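Local coordinates for malonyl CoA-acyl carrier protein transacylase (Synechocystis sp. PCC 6803 substr. Kazusa, PDB 4RR5) that transfers the malonyl group from malonyl-CoA to holo-acyl carrier protein in fatty acid biosynthesis, at residues 14-22 and 43-51. Numbering follows the deposited sequence.
Sequences AVGMGVDLL and VEKCQGDEA
The carboxamide of Gln47 turns one face to Val19, whose two methyls both lie over it while CG2 also presses on Gln47 CG at 3.5 Å. The two side chains cross at about a right angle. Cutting Val19 back to an alanine is likely to strip the apolar cover from this face and leave the amide freer to turn. This contact belongs to the larger, α/β-hydrolase-like subdomain of the FabD fold, where the loop after strand 3-7 makes a type II β turn, Ala14 to Met17, against helix 42-46 and the residues that follow it. Gly16, at the third position of that turn, gives its N-H to Cys46 O at 2.7 Å in a nearly straight bond (171°). The donor is tilted 29° from the carbonyl plane. Val15 CA approaches the same oxygen at 3.5 Å.

Deeper in, Cys46 SG lies beside Met17 CE (3.7 Å) and CG; with chi1 at 70° this CG stands flanked by its own N and C, and the extended chain beyond it brings CE to the same sulfur. Met17 also touches Cys62, Leu63 and Ile66 of helix 56-76. At the other end, Leu22 CD2 meets Val43 CG1 at 3.9 Å, and Tyr31 of helix 25-38 touches both side chains. Val15 CG2 packs on Gly48 O and Glu50 CA, and a water accepts from Val15 N (2.9 Å) and donates to Glu50 OE2 (2.8 Å).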
loop_
_atom_site.group_PDB
_atom_site.type_symbol
_atom_site.label_atom_id
_atom_site.label_comp_id
_atom_site.label_asym_id
_atom_site.label_seq_id
_atom_site.Cartn_x
_atom_site.Cartn_y
_atom_site.Cartn_z
ATOM N N ALA A 14 0.071 -8.643 10.131
ATOM C CA ALA A 14 0.486 -9.407 11.304
ATOM C C ALA A 14 -0.541 -10.508 11.539
ATOM O O ALA A 14 -1.678 -10.412 11.066
ATOM C CB ALA A 14 0.622 -8.505 12.541
ATOM N N VAL A 15 -0.133 -11.553 12.254
ATOM C CA VAL A 15 -1.006 -12.685 12.517
ATOM C C VAL A 15 -2.141 -12.228 13.432
ATOM O O VAL A 15 -1.915 -11.517 14.398
ATOM C CB VAL A 15 -0.221 -13.873 13.151
ATOM C CG1 VAL A 15 -1.172 -14.941 13.721
ATOM C CG2 VAL A 15 0.748 -14.485 12.139
ATOM N N GLY A 16 -3.369 -12.599 13.094
ATOM C CA GLY A 16 -4.498 -12.233 13.903
ATOM C C GLY A 16 -5.170 -10.967 13.430
ATOM O O GLY A 16 -6.239 -10.617 13.923
ATOM N N MET A 17 -4.558 -10.272 12.477
ATOM C CA MET A 17 -5.164 -9.039 11.978
ATOM C C MET A 17 -6.558 -9.323 11.425
ATOM O O MET A 17 -6.807 -10.383 10.842
ATOM C CB MET A 17 -4.286 -8.387 10.906
ATOM C CG MET A 17 -4.235 -9.137 9.586
ATOM S SD MET A 17 -3.062 -8.404 8.437
ATOM C CE MET A 17 -3.605 -9.155 6.897
ATOM N N GLY A 18 -7.474 -8.390 11.659
ATOM C CA GLY A 18 -8.813 -8.483 11.127
ATOM C C GLY A 18 -9.719 -9.433 11.875
ATOM O O GLY A 18 -10.939 -9.377 11.708
ATOM N N VAL A 19 -9.149 -10.300 12.710
ATOM C CA VAL A 19 -9.943 -11.391 13.264
ATOM C C VAL A 19 -10.962 -10.896 14.278
ATOM O O VAL A 19 -12.082 -11.400 14.322
ATOM C CB VAL A 19 -9.078 -12.452 13.892
ATOM C CG1 VAL A 19 -9.945 -13.535 14.458
ATOM C CG2 VAL A 19 -8.161 -13.033 12.846
ATOM N N ASP A 20 -10.614 -9.870 15.043
ATOM C CA ASP A 20 -11.574 -9.305 15.995
ATOM C C ASP A 20 -12.717 -8.570 15.306
ATOM O O ASP A 20 -13.721 -8.261 15.943
ATOM C CB ASP A 20 -10.897 -8.344 16.955
ATOM C CG ASP A 20 -10.293 -7.165 16.244
ATOM O OD1 ASP A 20 -9.696 -7.379 15.173
ATOM O OD2 ASP A 20 -10.425 -6.024 16.731
ATOM N N LEU A 21 -12.567 -8.281 14.014
ATOM C CA LEU A 21 -13.586 -7.522 13.281
ATOM C C LEU A 21 -14.825 -8.357 13.018
ATOM O O LEU A 21 -15.898 -7.825 12.741
ATOM C CB LEU A 21 -13.028 -7.022 11.957
ATOM C CG LEU A 21 -11.792 -6.135 12.072
ATOM C CD1 LEU A 21 -11.302 -5.784 10.684
ATOM C CD2 LEU A 21 -12.102 -4.876 12.907
ATOM N N LEU A 22 -14.647 -9.668 13.145
ATOM C CA LEU A 22 -15.607 -10.693 12.745
ATOM C C LEU A 22 -16.963 -10.655 13.483
ATOM O O LEU A 22 -17.952 -11.220 13.029
ATOM C CB LEU A 22 -14.939 -12.054 12.939
ATOM C CG LEU A 22 -15.605 -13.297 12.364
ATOM C CD1 LEU A 22 -16.145 -13.045 10.951
ATOM C CD2 LEU A 22 -14.573 -14.440 12.374
ATOM N N VAL A 43 -10.110 -14.808 6.914
ATOM C CA VAL A 43 -10.019 -14.992 8.362
ATOM C C VAL A 43 -9.073 -16.123 8.715
ATOM O O VAL A 43 -8.157 -15.950 9.525
ATOM C CB VAL A 43 -11.390 -15.296 8.995
ATOM C CG1 VAL A 43 -11.269 -15.357 10.497
ATOM C CG2 VAL A 43 -12.367 -14.233 8.621
ATOM N N GLU A 44 -9.288 -17.274 8.085
ATOM C CA GLU A 44 -8.458 -18.443 8.351
ATOM C C GLU A 44 -7.002 -18.151 8.054
ATOM O O GLU A 44 -6.132 -18.458 8.853
ATOM C CB GLU A 44 -8.938 -19.649 7.532
ATOM C CG GLU A 44 -10.317 -20.227 7.951
ATOM C CD GLU A 44 -10.285 -20.987 9.286
ATOM O OE1 GLU A 44 -9.322 -21.744 9.528
ATOM O OE2 GLU A 44 -11.229 -20.828 10.093
ATOM N N LYS A 45 -6.743 -17.525 6.910
ATOM C CA LYS A 45 -5.379 -17.260 6.465
ATOM C C LYS A 45 -4.651 -16.251 7.363
ATOM O O LYS A 45 -3.444 -16.332 7.540
ATOM C CB LYS A 45 -5.404 -16.781 5.009
ATOM C CG LYS A 45 -4.033 -16.589 4.348
ATOM C CD LYS A 45 -3.190 -17.862 4.317
ATOM C CE LYS A 45 -3.935 -19.025 3.658
ATOM N NZ LYS A 45 -4.319 -18.758 2.233
ATOM N N CYS A 46 -5.384 -15.307 7.941
ATOM C CA CYS A 46 -4.772 -14.321 8.827
ATOM C C CYS A 46 -4.376 -14.923 10.179
ATOM O O CYS A 46 -3.665 -14.299 10.969
ATOM C CB CYS A 46 -5.722 -13.140 9.052
ATOM S SG CYS A 46 -5.842 -11.983 7.663
ATOM N N GLN A 47 -4.858 -16.128 10.453
ATOM C CA GLN A 47 -4.572 -16.770 11.719
ATOM C C GLN A 47 -3.577 -17.894 11.541
ATOM O O GLN A 47 -3.366 -18.702 12.448
ATOM C CB GLN A 47 -5.841 -17.311 12.335
ATOM C CG GLN A 47 -6.763 -16.252 12.825
ATOM C CD GLN A 47 -7.960 -16.860 13.485
ATOM O OE1 GLN A 47 -8.908 -17.271 12.816
ATOM N NE2 GLN A 47 -7.913 -16.967 14.801
ATOM N N GLY A 48 -2.981 -17.942 10.359
ATOM C CA GLY A 48 -2.039 -18.987 10.025
ATOM C C GLY A 48 -0.602 -18.641 10.361
ATOM O O GLY A 48 -0.315 -17.712 11.104
ATOM N N ASP A 49 0.301 -19.419 9.799
ATOM C CA ASP A 49 1.713 -19.200 9.960
ATOM C C ASP A 49 2.128 -17.809 9.497
ATOM O O ASP A 49 1.633 -17.299 8.488
ATOM C CB ASP A 49 2.478 -20.263 9.178
ATOM C CG ASP A 49 3.907 -20.352 9.599
ATOM O OD1 ASP A 49 4.715 -19.529 9.110
ATOM O OD2 ASP A 49 4.216 -21.239 10.429
ATOM N N GLU A 50 3.048 -17.204 10.237
ATOM C CA GLU A 50 3.561 -15.873 9.916
ATOM C C GLU A 50 4.188 -15.772 8.512
ATOM O O GLU A 50 3.759 -14.963 7.688
ATOM C CB GLU A 50 4.575 -15.478 10.979
ATOM C CG GLU A 50 5.170 -14.108 10.862
ATOM C CD GLU A 50 5.713 -13.638 12.205
ATOM O OE1 GLU A 50 6.951 -13.534 12.353
ATOM O OE2 GLU A 50 4.895 -13.381 13.118
ATOM N N ALA A 51 5.193 -16.597 8.244
ATOM C CA ALA A 51 5.858 -16.602 6.945
ATOM C C ALA A 51 4.857 -16.780 5.807
ATOM O O ALA A 51 4.896 -16.061 4.815
ATOM C CB ALA A 51 6.899 -17.690 6.903
HETATM O O HOH W 1 2.650 -11.688 13.161
#